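Local structure of sulfotransferase (Alicyclobacillus acidocaldarius subsp. acidocaldarius, 3RNL) at residues 11-16 with 34-39; 43-48 with 104-109; 114-119 with 169-174. The protein probably transfers a sulfuryl group from a donor to an acceptor and binds magnesium ions, in a fold related to P-loop nucleotide-binding proteins. One frame throughout, in Å; residues are numbered along the deposited sequence.

Contact 1 (11-16 with 34-39); sequences FFIVGA and IYIPPK. With MG (magnesium ion), chain B.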
ATOM      1  N   PHE A  11      11.389  -5.752  -6.966  1.00 10.86           N
ATOM      2  CA  PHE A  11      10.363  -4.713  -6.893  1.00 10.40           C
ATOM      3  C   PHE A  11       9.491  -4.928  -5.670  1.00 10.13           C
ATOM      4  O   PHE A  11       9.458  -6.035  -5.105  1.00 10.32           O
ATOM      5  CB  PHE A  11       9.543  -4.602  -8.203  1.00 10.41           C
ATOM      6  CG  PHE A  11       8.497  -5.683  -8.400  1.00 11.58           C
ATOM      7  CD1 PHE A  11       7.172  -5.464  -8.037  1.00 10.59           C
ATOM      8  CD2 PHE A  11       8.832  -6.883  -9.028  1.00 11.60           C
ATOM      9  CE1 PHE A  11       6.188  -6.454  -8.243  1.00 13.45           C
ATOM     10  CE2 PHE A  11       7.868  -7.873  -9.246  1.00 11.14           C
ATOM     11  CZ  PHE A  11       6.538  -7.656  -8.854  1.00 11.86           C
ATOM     12  N   PHE A  12       8.831  -3.864  -5.224  1.00  9.84           N
ATOM     13  CA  PHE A  12       7.971  -3.965  -4.053  1.00  9.69           C
ATOM     14  C   PHE A  12       6.693  -3.229  -4.328  1.00  9.60           C
ATOM     15  O   PHE A  12       6.709  -2.164  -4.938  1.00 11.51           O
ATOM     16  CB  PHE A  12       8.657  -3.330  -2.833  1.00  9.64           C
ATOM     17  CG  PHE A  12       9.959  -3.995  -2.477  1.00 11.40           C
ATOM     18  CD1 PHE A  12       9.976  -5.115  -1.665  1.00 10.65           C
ATOM     19  CD2 PHE A  12      11.160  -3.500  -2.947  1.00 13.39           C
ATOM     20  CE1 PHE A  12      11.166  -5.737  -1.348  1.00 11.42           C
ATOM     21  CE2 PHE A  12      12.364  -4.115  -2.618  1.00 16.47           C
ATOM     22  CZ  PHE A  12      12.362  -5.236  -1.820  1.00 15.78           C
ATOM     23  N   ILE A  13       5.585  -3.804  -3.875  1.00  9.69           N
ATOM     24  CA  ILE A  13       4.295  -3.120  -3.913  1.00  9.79           C
ATOM     25  C   ILE A  13       4.095  -2.622  -2.492  1.00  9.76           C
ATOM     26  O   ILE A  13       3.984  -3.414  -1.556  1.00 11.45           O
ATOM     27  CB  ILE A  13       3.177  -4.091  -4.317  1.00 11.64           C
ATOM     28  CG1 ILE A  13       3.412  -4.564  -5.760  1.00 12.44           C
ATOM     29  CG2 ILE A  13       1.808  -3.413  -4.191  1.00 13.59           C
ATOM     30  CD1 ILE A  13       2.496  -5.739  -6.191  1.00 15.16           C
ATOM     31  N   VAL A  14       4.165  -1.306  -2.318  1.00  9.76           N
ATOM     32  CA  VAL A  14       4.298  -0.772  -0.959  1.00 10.53           C
ATOM     33  C   VAL A  14       3.042  -0.235  -0.286  1.00 13.83           C
ATOM     34  O   VAL A  14       3.094   0.208   0.864  1.00 12.37           O
ATOM     35  CB  VAL A  14       5.414   0.289  -0.896  1.00  9.56           C
ATOM     36  CG1 VAL A  14       6.734  -0.326  -1.375  1.00 11.59           C
ATOM     37  CG2 VAL A  14       5.042   1.507  -1.755  1.00 10.45           C
ATOM     38  N   GLY A  15       1.926  -0.201  -1.002  1.00 13.20           N
ATOM     39  CA  GLY A  15       0.722   0.384  -0.417  1.00 10.84           C
ATOM     40  C   GLY A  15       0.008   1.134  -1.522  1.00 14.29           C
ATOM     41  O   GLY A  15       0.410   1.026  -2.689  1.00 13.40           O
ATOM     42  N   ALA A  16      -0.970   1.957  -1.157  1.00 14.15           N
ATOM     43  CA  ALA A  16      -1.333   2.131   0.238  1.00 12.66           C
ATOM     44  C   ALA A  16      -2.361   1.074   0.640  1.00 16.88           C
ATOM     45  O   ALA A  16      -2.897   0.370  -0.216  1.00 17.86           O
ATOM     46  CB  ALA A  16      -1.926   3.539   0.447  1.00 16.83           C
ATOM     47  N   ILE A  34       6.943 -12.841 -13.957  1.00 15.56           N
ATOM     48  CA  ILE A  34       6.869 -12.180 -12.649  1.00 13.22           C
ATOM     49  C   ILE A  34       6.582 -13.194 -11.549  1.00 18.70           C
ATOM     50  O   ILE A  34       5.668 -14.011 -11.685  1.00 15.83           O
ATOM     51  CB  ILE A  34       5.732 -11.145 -12.636  1.00 14.53           C
ATOM     52  CG1 ILE A  34       5.962 -10.089 -13.719  1.00 15.34           C
ATOM     53  CG2 ILE A  34       5.608 -10.479 -11.252  1.00 13.52           C
ATOM     54  CD1 ILE A  34       4.830  -9.055 -13.802  1.00 14.69           C
ATOM     55  N   TYR A  35       7.338 -13.142 -10.453  1.00 13.78           N
ATOM     56  CA  TYR A  35       7.046 -13.986  -9.294  1.00 13.34           C
ATOM     57  C   TYR A  35       6.780 -13.129  -8.069  1.00 16.77           C
ATOM     58  O   TYR A  35       7.558 -12.233  -7.769  1.00 12.34           O
ATOM     59  CB  TYR A  35       8.208 -14.930  -8.962  1.00 14.02           C
ATOM     60  CG  TYR A  35       7.863 -15.830  -7.796  1.00 15.42           C
ATOM     61  CD1 TYR A  35       7.168 -17.019  -8.007  1.00 20.23           C
ATOM     62  CD2 TYR A  35       8.188 -15.480  -6.491  1.00 15.56           C
ATOM     63  CE1 TYR A  35       6.822 -17.845  -6.957  1.00 24.50           C
ATOM     64  CE2 TYR A  35       7.845 -16.313  -5.425  1.00 17.61           C
ATOM     65  CZ  TYR A  35       7.160 -17.489  -5.673  1.00 23.03           C
ATOM     66  OH  TYR A  35       6.791 -18.320  -4.640  1.00 25.41           O
ATOM     67  N   ILE A  36       5.621 -13.322  -7.454  1.00 14.61           N
ATOM     68  CA  ILE A  36       5.285 -12.763  -6.148  1.00 13.33           C
ATOM     69  C   ILE A  36       4.932 -13.878  -5.167  1.00 15.16           C
ATOM     70  O   ILE A  36       4.077 -14.705  -5.495  1.00 14.21           O
ATOM     71  CB  ILE A  36       4.160 -11.726  -6.227  1.00 13.13           C
ATOM     72  CG1 ILE A  36       4.554 -10.597  -7.184  1.00 13.02           C
ATOM     73  CG2 ILE A  36       3.881 -11.164  -4.834  1.00 14.11           C
ATOM     74  CD1 ILE A  36       3.411  -9.649  -7.455  1.00 15.71           C
ATOM     75  N   PRO A  37       5.637 -13.986  -4.030  1.00 12.82           N
ATOM     76  CA  PRO A  37       5.306 -15.094  -3.124  1.00 16.86           C
ATOM     77  C   PRO A  37       3.888 -15.010  -2.568  1.00 14.27           C
ATOM     78  O   PRO A  37       3.306 -13.936  -2.536  1.00 14.20           O
ATOM     79  CB  PRO A  37       6.327 -14.946  -1.984  1.00 19.99           C
ATOM     80  CG  PRO A  37       6.783 -13.542  -2.040  1.00 21.25           C
ATOM     81  CD  PRO A  37       6.700 -13.120  -3.490  1.00 16.12           C
ATOM     82  N   PRO A  38       3.325 -16.159  -2.151  1.00 15.40           N
ATOM     83  CA  PRO A  38       1.966 -16.161  -1.590  1.00 16.06           C
ATOM     84  C   PRO A  38       1.857 -15.381  -0.270  1.00 27.82           C
ATOM     85  O   PRO A  38       0.755 -15.087   0.184  1.00 33.66           O
ATOM     86  CB  PRO A  38       1.630 -17.659  -1.433  1.00 20.93           C
ATOM     87  CG  PRO A  38       2.959 -18.374  -1.466  1.00 24.15           C
ATOM     88  CD  PRO A  38       3.883 -17.513  -2.307  1.00 22.86           C
ATOM     89  N   LYS A  39       2.991 -15.058   0.341  1.00 19.33           N
ATOM     90  CA  LYS A  39       3.004 -14.297   1.590  1.00 17.39           C
ATOM     91  C   LYS A  39       2.826 -12.803   1.346  1.00 15.82           C
ATOM     92  O   LYS A  39       3.624 -12.191   0.645  1.00 17.55           O
ATOM     93  CB  LYS A  39       4.328 -14.531   2.324  1.00 15.77           C
ATOM     94  CG  LYS A  39       4.514 -13.695   3.582  1.00 14.61           C
ATOM     95  CD  LYS A  39       3.518 -14.096   4.640  1.00 17.45           C
ATOM     96  CE  LYS A  39       3.728 -13.258   5.889  1.00 19.76           C
ATOM     97  NZ  LYS A  39       2.829 -13.742   6.975  1.00 28.56           N
TER
HETATM   98 MG    MG B 311       4.137 -15.520 -12.622  1.00 20.84          MG
HETATM   99  O   HOH W   1       4.105 -17.111 -10.578  1.00 36.73           O
HETATM  100  O   HOH W   2       2.775 -17.237 -13.907  1.00 26.54           O
HETATM  101  O   HOH W   3       5.941 -17.207 -13.213  1.00 29.65           O
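A beta-alpha-beta crossover brings Phe11 and Ile13 of strand 11-13 against Ile34 and Ile36, at and just after strand 34-35; helix 21-29 is the connection. The two strands are parallel but not adjacent, because strand 85-89 runs between them. Phe11 and Ile34 both touch Ala85 of that strand, and Ile13 touches Ala89, so the contact is made by side chains across the middle strand. Phe11 makes the largest contribution, burying 54 Å². With chi1 at 77°, its CG lies between the backbone N and the carbonyl carbon, and the ring extends to the isoleucines. Ile34 CG2 meets the ring edge near its plane, 3.8 Å from Phe11 CZ and 4.0 Å from CE2. Ile36 reaches the same corner obliquely, its CG1 3.9 Å from Phe11 CZ. Both isoleucine side chains cross that of Phe11 at about a right angle. A looser methyl contact, 4.2 Å between Ile13 CD1 and Ile36 CD1, extends the patch. Helix 21-29 covers it, with Ile34 on Leu28 and Ile36 on Asp25 and Ser29. The magnesium ion is held by Ile34 O at 2.4 Å, by three waters and by the backbone O atoms of Ser29 and His31.

Contact 2 (43-48 with 104-109); sequences HFFSIP and YDAYPD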
ATOM      1  N   HIS A  43       6.068  -7.224   5.893  1.00 11.28           N
ATOM      2  CA  HIS A  43       6.530  -5.954   6.476  1.00 11.09           C
ATOM      3  C   HIS A  43       7.971  -5.975   6.985  1.00 11.64           C
ATOM      4  O   HIS A  43       8.336  -5.197   7.870  1.00 11.39           O
ATOM      5  CB  HIS A  43       5.572  -5.448   7.573  1.00 11.35           C
ATOM      6  CG  HIS A  43       4.305  -4.878   7.016  1.00 11.19           C
ATOM      7  ND1 HIS A  43       3.164  -5.635   6.847  1.00 11.50           N
ATOM      8  CD2 HIS A  43       4.023  -3.652   6.511  1.00 11.69           C
ATOM      9  CE1 HIS A  43       2.221  -4.888   6.293  1.00 11.46           C
ATOM     10  NE2 HIS A  43       2.712  -3.678   6.090  1.00 13.34           N
ATOM     11  N   PHE A  44       8.797  -6.831   6.393  1.00 10.75           N
ATOM     12  CA  PHE A  44      10.187  -6.957   6.838  1.00 11.16           C
ATOM     13  C   PHE A  44      10.927  -5.611   6.906  1.00 10.21           C
ATOM     14  O   PHE A  44      11.638  -5.315   7.885  1.00 12.63           O
ATOM     15  CB  PHE A  44      10.931  -7.948   5.932  1.00 12.38           C
ATOM     16  CG  PHE A  44      12.396  -8.069   6.239  1.00 14.53           C
ATOM     17  CD1 PHE A  44      12.826  -8.755   7.370  1.00 14.01           C
ATOM     18  CD2 PHE A  44      13.339  -7.505   5.400  1.00 16.04           C
ATOM     19  CE1 PHE A  44      14.176  -8.867   7.664  1.00 19.89           C
ATOM     20  CE2 PHE A  44      14.688  -7.619   5.678  1.00 19.39           C
ATOM     21  CZ  PHE A  44      15.107  -8.307   6.815  1.00 19.81           C
ATOM     22  N   PHE A  45      10.778  -4.793   5.869  1.00  9.57           N
ATOM     23  CA  PHE A  45      11.521  -3.525   5.811  1.00  9.49           C
ATOM     24  C   PHE A  45      10.947  -2.428   6.707  1.00 11.13           C
ATOM     25  O   PHE A  45      11.536  -1.354   6.827  1.00 11.41           O
ATOM     26  CB  PHE A  45      11.659  -3.055   4.355  1.00 10.07           C
ATOM     27  CG  PHE A  45      12.569  -3.937   3.546  1.00 10.37           C
ATOM     28  CD1 PHE A  45      13.939  -3.898   3.759  1.00 10.78           C
ATOM     29  CD2 PHE A  45      12.058  -4.838   2.622  1.00 11.71           C
ATOM     30  CE1 PHE A  45      14.802  -4.719   3.031  1.00 16.39           C
ATOM     31  CE2 PHE A  45      12.908  -5.673   1.908  1.00 14.55           C
ATOM     32  CZ  PHE A  45      14.282  -5.610   2.117  1.00 17.39           C
ATOM     33  N   SER A  46       9.760  -2.670   7.270  1.00 10.14           N
ATOM     34  CA  SER A  46       9.151  -1.742   8.229  1.00 10.79           C
ATOM     35  C   SER A  46       9.352  -2.044   9.715  1.00 11.13           C
ATOM     36  O   SER A  46       9.066  -1.202  10.561  1.00 12.36           O
ATOM     37  CB  SER A  46       7.647  -1.635   7.935  1.00 10.26           C
ATOM     38  OG  SER A  46       7.473  -1.003   6.674  1.00 11.08           O
ATOM     39  N   ILE A  47       9.853  -3.230  10.037  1.00 10.53           N
ATOM     40  CA  ILE A  47       9.835  -3.688  11.439  1.00 12.02           C
ATOM     41  C   ILE A  47      10.458  -2.684  12.421  1.00 10.58           C
ATOM     42  O   ILE A  47       9.911  -2.439  13.499  1.00 12.92           O
ATOM     43  CB  ILE A  47      10.512  -5.068  11.614  1.00 16.82           C
ATOM     44  CG1 ILE A  47       9.875  -6.118  10.699  1.00 15.22           C
ATOM     45  CG2 ILE A  47      10.478  -5.518  13.083  1.00 17.08           C
ATOM     46  CD1 ILE A  47       8.395  -6.316  10.889  1.00 14.38           C
ATOM     47  N   PRO A  48      11.611  -2.097  12.073  1.00 13.25           N
ATOM     48  CA  PRO A  48      12.195  -1.176  13.058  1.00 14.46           C
ATOM     49  C   PRO A  48      11.349   0.058  13.386  1.00 18.93           C
ATOM     50  O   PRO A  48      11.618   0.713  14.399  1.00 17.49           O
ATOM     51  CB  PRO A  48      13.532  -0.771  12.416  1.00 14.27           C
ATOM     52  CG  PRO A  48      13.853  -1.938  11.493  1.00 15.85           C
ATOM     53  CD  PRO A  48      12.516  -2.324  10.931  1.00 14.60           C
ATOM     54  N   TYR A 104      16.329   0.482   0.139  1.00  9.35           N
ATOM     55  CA  TYR A 104      17.382   0.971  -0.742  1.00  9.42           C
ATOM     56  C   TYR A 104      18.756   0.471  -0.313  1.00 10.01           C
ATOM     57  O   TYR A 104      19.644   0.153  -1.143  1.00 10.55           O
ATOM     58  CB  TYR A 104      17.356   2.509  -0.755  1.00 10.78           C
ATOM     59  CG  TYR A 104      18.372   3.100  -1.706  1.00 10.11           C
ATOM     60  CD1 TYR A 104      18.040   3.358  -3.033  1.00 12.20           C
ATOM     61  CD2 TYR A 104      19.670   3.388  -1.273  1.00 10.77           C
ATOM     62  CE1 TYR A 104      18.971   3.886  -3.905  1.00 16.52           C
ATOM     63  CE2 TYR A 104      20.596   3.914  -2.134  1.00 13.31           C
ATOM     64  CZ  TYR A 104      20.243   4.156  -3.452  1.00 17.64           C
ATOM     65  OH  TYR A 104      21.159   4.703  -4.317  1.00 19.87           O
ATOM     66  N   ASP A 105      18.959   0.421   0.992  1.00  9.14           N
ATOM     67  CA  ASP A 105      20.238  -0.039   1.492  1.00 13.17           C
ATOM     68  C   ASP A 105      20.471  -1.503   1.120  1.00 16.89           C
ATOM     69  O   ASP A 105      21.615  -1.925   0.941  1.00 14.34           O
ATOM     70  CB  ASP A 105      20.338   0.172   3.006  1.00 12.87           C
ATOM     71  CG  ASP A 105      20.611   1.630   3.375  1.00 14.82           C
ATOM     72  OD1 ASP A 105      21.023   2.415   2.493  1.00 15.53           O
ATOM     73  OD2 ASP A 105      20.425   2.001   4.556  1.00 16.45           O
ATOM     74  N   ALA A 106      19.393  -2.284   1.053  1.00 10.34           N
ATOM     75  CA  ALA A 106      19.485  -3.677   0.596  1.00 13.58           C
ATOM     76  C   ALA A 106      19.474  -3.847  -0.937  1.00 17.32           C
ATOM     77  O   ALA A 106      20.245  -4.636  -1.491  1.00 15.21           O
ATOM     78  CB  ALA A 106      18.366  -4.515   1.239  1.00 13.33           C
ATOM     79  N   TYR A 107      18.586  -3.105  -1.603  1.00 11.39           N
ATOM     80  CA  TYR A 107      18.325  -3.276  -3.042  1.00 10.40           C
ATOM     81  C   TYR A 107      18.197  -1.924  -3.730  1.00  9.31           C
ATOM     82  O   TYR A 107      17.099  -1.469  -4.009  1.00 11.11           O
ATOM     83  CB  TYR A 107      17.031  -4.068  -3.246  1.00 13.86           C
ATOM     84  CG  TYR A 107      17.086  -5.417  -2.585  1.00 17.65           C
ATOM     85  CD1 TYR A 107      17.997  -6.373  -3.003  1.00 21.18           C
ATOM     86  CD2 TYR A 107      16.243  -5.727  -1.520  1.00 13.70           C
ATOM     87  CE1 TYR A 107      18.066  -7.621  -2.387  1.00 23.82           C
ATOM     88  CE2 TYR A 107      16.302  -6.983  -0.906  1.00 16.56           C
ATOM     89  CZ  TYR A 107      17.211  -7.910  -1.336  1.00 21.23           C
ATOM     90  OH  TYR A 107      17.274  -9.141  -0.717  1.00 24.21           O
ATOM     91  N   PRO A 108      19.329  -1.271  -3.997  1.00 12.45           N
ATOM     92  CA  PRO A 108      19.244   0.093  -4.529  1.00  9.74           C
ATOM     93  C   PRO A 108      18.648   0.174  -5.943  1.00 14.15           C
ATOM     94  O   PRO A 108      18.285   1.263  -6.378  1.00 15.05           O
ATOM     95  CB  PRO A 108      20.703   0.566  -4.534  1.00 13.14           C
ATOM     96  CG  PRO A 108      21.522  -0.708  -4.522  1.00 14.39           C
ATOM     97  CD  PRO A 108      20.718  -1.691  -3.730  1.00 13.79           C
ATOM     98  N   ASP A 109      18.593  -0.949  -6.648  1.00 11.91           N
ATOM     99  CA  ASP A 109      18.026  -0.973  -8.002  1.00 13.15           C
ATOM    100  C   ASP A 109      16.546  -1.371  -8.018  1.00 14.56           C
ATOM    101  O   ASP A 109      15.943  -1.527  -9.086  1.00 14.67           O
ATOM    102  CB  ASP A 109      18.846  -1.909  -8.894  1.00 16.12           C
ATOM    103  CG  ASP A 109      20.279  -1.404  -9.106  1.00 35.78           C
ATOM    104  OD1 ASP A 109      20.491  -0.169  -9.103  1.00 32.17           O
ATOM    105  OD2 ASP A 109      21.197  -2.235  -9.266  1.00 43.37           O
TER
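Ala106, in the last turn of helix 99-106, makes the first touch on Phe45: its CB sits 4.0 Å from Phe45 CE1, in an oblique approach to the ring. At Tyr107 the chain leaves helical geometry, and the ring of this residue turns back beneath its neighbour, so that Ala106 CB stands 3.7 Å above the Tyr107 plane, toward the rim. Tyr107 then meets Phe45 edge against edge. Tyr107 CE2 is 3.9 Å from Phe45 CZ, and CD2 of the same tyrosine is 4.1 Å from it. The two ring planes are about 80° apart, yet each contacting atom lies near the other ring's plane, which rules out a face stack. On the facing segment, Phe45 CG lies beside the backbone N (chi1 -69°), which sends the ring toward the helix end. Phe44 CD2 lies 3.7 Å above the centre of the Phe45 ring and covers one face. Tyr73 meets Phe45 edge-to-face, and Arg102 NH1 is hydrogen-bonded to Phe45 O. This is aromatic packing of the loop after strand 34-35 against the C-terminal end of helix 99-106, the connecting helix of the beta-alpha-beta crossover from strand 85-89 to strand 111-116.

Contact 3 (114-119 with 169-174); sequences IMLRNP and AQVKRY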
ATOM      1  N   ILE A 114       3.246   1.950  -6.214  1.00  8.82           N
ATOM      2  CA  ILE A 114       2.395   2.555  -5.190  1.00  8.41           C
ATOM      3  C   ILE A 114       1.027   2.718  -5.811  1.00 12.30           C
ATOM      4  O   ILE A 114       0.938   3.208  -6.933  1.00 13.25           O
ATOM      5  CB  ILE A 114       2.905   3.971  -4.844  1.00 12.10           C
ATOM      6  CG1 ILE A 114       4.310   3.896  -4.241  1.00 12.81           C
ATOM      7  CG2 ILE A 114       1.923   4.695  -3.896  1.00 14.48           C
ATOM      8  CD1 ILE A 114       4.988   5.262  -4.072  1.00 13.29           C
HETATM    9  N   MSE A 115      -0.035   2.307  -5.112  1.00  9.02           N
HETATM   10  CA  MSE A 115      -1.389   2.571  -5.622  1.00  8.44           C
HETATM   11  C   MSE A 115      -2.120   3.447  -4.614  1.00 13.55           C
HETATM   12  O   MSE A 115      -2.111   3.160  -3.418  1.00 14.79           O
HETATM   13  CB  MSE A 115      -2.181   1.284  -5.881  1.00 16.84           C
HETATM   14  CG  MSE A 115      -3.586   1.568  -6.436  1.00 13.38           C
HETATM   15 SE   MSE A 115      -4.302   0.109  -7.519  0.61 36.27          SE
HETATM   16  CE  MSE A 115      -3.297  -1.347  -6.761  1.00 28.98           C
ATOM     17  N   LEU A 116      -2.732   4.526  -5.097  1.00 12.22           N
ATOM     18  CA  LEU A 116      -3.401   5.477  -4.215  1.00  8.26           C
ATOM     19  C   LEU A 116      -4.857   5.601  -4.581  1.00 11.11           C
ATOM     20  O   LEU A 116      -5.227   5.551  -5.743  1.00 14.45           O
ATOM     21  CB  LEU A 116      -2.748   6.864  -4.323  1.00 11.66           C
ATOM     22  CG  LEU A 116      -1.237   6.921  -4.088  1.00 11.18           C
ATOM     23  CD1 LEU A 116      -0.710   8.345  -4.345  1.00 12.06           C
ATOM     24  CD2 LEU A 116      -0.887   6.484  -2.664  1.00 13.02           C
ATOM     25  N   ARG A 117      -5.675   5.819  -3.565  1.00 13.19           N
ATOM     26  CA  ARG A 117      -7.097   5.971  -3.760  1.00 14.09           C
ATOM     27  C   ARG A 117      -7.526   7.243  -3.039  1.00 11.50           C
ATOM     28  O   ARG A 117      -6.886   7.633  -2.071  1.00 12.49           O
ATOM     29  CB  ARG A 117      -7.763   4.778  -3.101  1.00 19.72           C
ATOM     30  CG  ARG A 117      -9.229   4.780  -3.165  1.00 24.11           C
ATOM     31  CD  ARG A 117      -9.711   3.544  -2.504  1.00 20.09           C
ATOM     32  NE  ARG A 117     -11.131   3.358  -2.720  1.00 20.69           N
ATOM     33  CZ  ARG A 117     -11.799   2.323  -2.242  1.00 25.53           C
ATOM     34  NH1 ARG A 117     -11.164   1.395  -1.529  1.00 22.92           N
ATOM     35  NH2 ARG A 117     -13.087   2.217  -2.489  1.00 22.20           N
ATOM     36  N   ASN A 118      -8.635   7.855  -3.452  1.00 12.46           N
ATOM     37  CA  ASN A 118      -9.112   9.051  -2.753  1.00 13.43           C
ATOM     38  C   ASN A 118      -9.103   8.707  -1.261  1.00 11.17           C
ATOM     39  O   ASN A 118      -9.724   7.729  -0.837  1.00 11.01           O
ATOM     40  CB  ASN A 118     -10.544   9.335  -3.214  1.00 16.52           C
ATOM     41  CG  ASN A 118     -11.210  10.490  -2.478  1.00 17.19           C
ATOM     42  OD1 ASN A 118     -10.764  10.929  -1.418  1.00 18.04           O
ATOM     43  ND2 ASN A 118     -12.306  10.990  -3.058  1.00 15.59           N
ATOM     44  N   PRO A 119      -8.379   9.499  -0.452  1.00 10.89           N
ATOM     45  CA  PRO A 119      -8.175   9.094   0.948  1.00  9.86           C
ATOM     46  C   PRO A 119      -9.461   9.118   1.776  1.00 12.86           C
ATOM     47  O   PRO A 119      -9.502   8.501   2.839  1.00 12.47           O
ATOM     48  CB  PRO A 119      -7.184  10.143   1.485  1.00  9.52           C
ATOM     49  CG  PRO A 119      -7.296  11.316   0.525  1.00 15.64           C
ATOM     50  CD  PRO A 119      -7.558  10.667  -0.818  1.00 12.58           C
ATOM     51  N   ALA A 169       3.700  13.152   1.995  1.00 11.24           N
ATOM     52  CA  ALA A 169       5.030  12.964   2.590  1.00 11.65           C
ATOM     53  C   ALA A 169       5.535  11.531   2.426  1.00 11.62           C
ATOM     54  O   ALA A 169       6.746  11.296   2.337  1.00 10.23           O
ATOM     55  CB  ALA A 169       5.023  13.355   4.075  1.00 12.62           C
ATOM     56  N   GLN A 170       4.613  10.572   2.423  1.00 11.00           N
ATOM     57  CA  GLN A 170       4.981   9.163   2.293  1.00  7.51           C
ATOM     58  C   GLN A 170       5.530   8.897   0.904  1.00 10.05           C
ATOM     59  O   GLN A 170       6.546   8.223   0.741  1.00 10.54           O
ATOM     60  CB  GLN A 170       3.752   8.271   2.522  1.00  8.15           C
ATOM     61  CG  GLN A 170       3.096   8.516   3.891  1.00 11.04           C
ATOM     62  CD  GLN A 170       1.799   7.721   4.055  1.00 16.90           C
ATOM     63  OE1 GLN A 170       1.736   6.560   3.683  1.00 23.67           O
ATOM     64  NE2 GLN A 170       0.776   8.344   4.632  1.00 18.60           N
ATOM     65  N   VAL A 171       4.833   9.406  -0.104  1.00  7.66           N
ATOM     66  CA  VAL A 171       5.297   9.246  -1.483  1.00  7.92           C
ATOM     67  C   VAL A 171       6.606  10.017  -1.708  1.00  8.23           C
ATOM     68  O   VAL A 171       7.544   9.505  -2.361  1.00 10.23           O
ATOM     69  CB  VAL A 171       4.208   9.710  -2.461  1.00  9.09           C
ATOM     70  CG1 VAL A 171       4.735   9.717  -3.895  1.00 11.53           C
ATOM     71  CG2 VAL A 171       2.963   8.798  -2.331  1.00  9.10           C
ATOM     72  N   LYS A 172       6.698  11.224  -1.149  1.00  8.33           N
ATOM     73  CA  LYS A 172       7.936  11.998  -1.309  1.00  9.15           C
ATOM     74  C   LYS A 172       9.144  11.209  -0.809  1.00 10.56           C
ATOM     75  O   LYS A 172      10.209  11.232  -1.417  1.00 10.24           O
ATOM     76  CB  LYS A 172       7.864  13.336  -0.570  1.00 10.84           C
ATOM     77  CG  LYS A 172       9.164  14.152  -0.720  1.00 12.39           C
ATOM     78  CD  LYS A 172       9.069  15.498  -0.026  1.00 16.66           C
ATOM     79  CE  LYS A 172      10.301  16.378  -0.320  1.00 18.10           C
ATOM     80  NZ  LYS A 172      11.525  15.948   0.443  1.00 16.32           N
ATOM     81  N   ARG A 173       8.989  10.521   0.315  1.00  9.70           N
ATOM     82  CA  ARG A 173      10.121   9.757   0.860  1.00  8.40           C
ATOM     83  C   ARG A 173      10.606   8.705  -0.148  1.00 12.14           C
ATOM     84  O   ARG A 173      11.808   8.529  -0.335  1.00  9.73           O
ATOM     85  CB  ARG A 173       9.742   9.112   2.207  1.00 10.96           C
ATOM     86  CG  ARG A 173      10.869   8.330   2.902  1.00 10.81           C
ATOM     87  CD  ARG A 173      12.093   9.187   3.267  1.00  9.51           C
ATOM     88  NE  ARG A 173      11.782  10.466   3.920  1.00 12.10           N
ATOM     89  CZ  ARG A 173      11.557  10.620   5.221  1.00 15.77           C
ATOM     90  NH1 ARG A 173      11.310  11.839   5.717  1.00 14.52           N
ATOM     91  NH2 ARG A 173      11.570   9.557   6.031  1.00 12.83           N
ATOM     92  N   TYR A 174       9.680   8.005  -0.808  1.00  8.71           N
ATOM     93  CA  TYR A 174      10.082   7.031  -1.834  1.00  9.07           C
ATOM     94  C   TYR A 174      10.702   7.693  -3.055  1.00 10.22           C
ATOM     95  O   TYR A 174      11.692   7.183  -3.605  1.00  9.10           O
ATOM     96  CB  TYR A 174       8.920   6.124  -2.253  1.00  8.92           C
ATOM     97  CG  TYR A 174       8.763   4.967  -1.292  1.00  7.81           C
ATOM     98  CD1 TYR A 174       9.417   3.754  -1.524  1.00 10.12           C
ATOM     99  CD2 TYR A 174       8.018   5.105  -0.121  1.00 11.16           C
ATOM    100  CE1 TYR A 174       9.294   2.685  -0.630  1.00  8.64           C
ATOM    101  CE2 TYR A 174       7.886   4.037   0.781  1.00  7.18           C
ATOM    102  CZ  TYR A 174       8.535   2.840   0.525  1.00 11.51           C
ATOM    103  OH  TYR A 174       8.420   1.792   1.425  1.00 12.00           O
TER
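Ile114 meets Val171 and Tyr174 through a side chain that can be traced outward from CB, which points toward helix 167-178. The shorter branch, CG2, stops 4.5 Å from Val171 CG2. The longer branch begins with CG1, placed anti to the carbonyl carbon (chi1 -63°), where it touches Val14 of the neighbouring strand's continuation. Chi2 of 171° keeps the branch extended, and this carries CD1 on to the helix. There CD1 is 4.4 Å from Val171 CG2 and equally 4.4 Å from Tyr174 CB, so the methyl lies against residues of two successive turns. Contacts of this length indicate relaxed apolar packing. The arrangement is the strand-helix layer of an alpha-beta-alpha sandwich: the axes of 114-116 and 169-174 approach to 11.2 Å, and their directions are 162° apart, close to antiparallel. Two residues along the strand, on the same side, Leu116 adds CD1 at 4.2 Å from Val171 CG2, so one valine methyl serves both strand residues. Helix 273-294 closes in with Leu290 on Leu116 and Ile294 on Val171. The strand then runs into an Arg-Asn-Pro sequence resembling the family's signature for the 3'-phosphate of the sulfuryl donor, and Asn118 OD1 caps Val120 N of helix 119-132. Tyr174 directs its ring toward helix 99-106 and hydrogen-bonds through OH to Tyr93 O.

In the fold
Strand 11-13 and its continuation join the three contacts. Phe12, next to the residues used in contact 1, reaches contact 2, with CE1 3.7 Å from Phe45 CE2 and CZ 3.9 Å from Tyr107 CD2. Contact 3 is reached through the backbone: Gly15 O to Met115 N and Ala16 N to Met115 O, each 2.8 Å, are probable hydrogen bonds. These lie where the family's donor-phosphate loop is expected to begin. Val14 CG1 also lies 3.9 Å from Tyr174 OH. Contacts 2 and 3 do not touch; their nearest atoms are about 6 Å apart. Only contact 1 holds a magnesium ligand, Ile34; the Tyr174 side chain of contact 3 is about 10 Å from a bound magnesium ion.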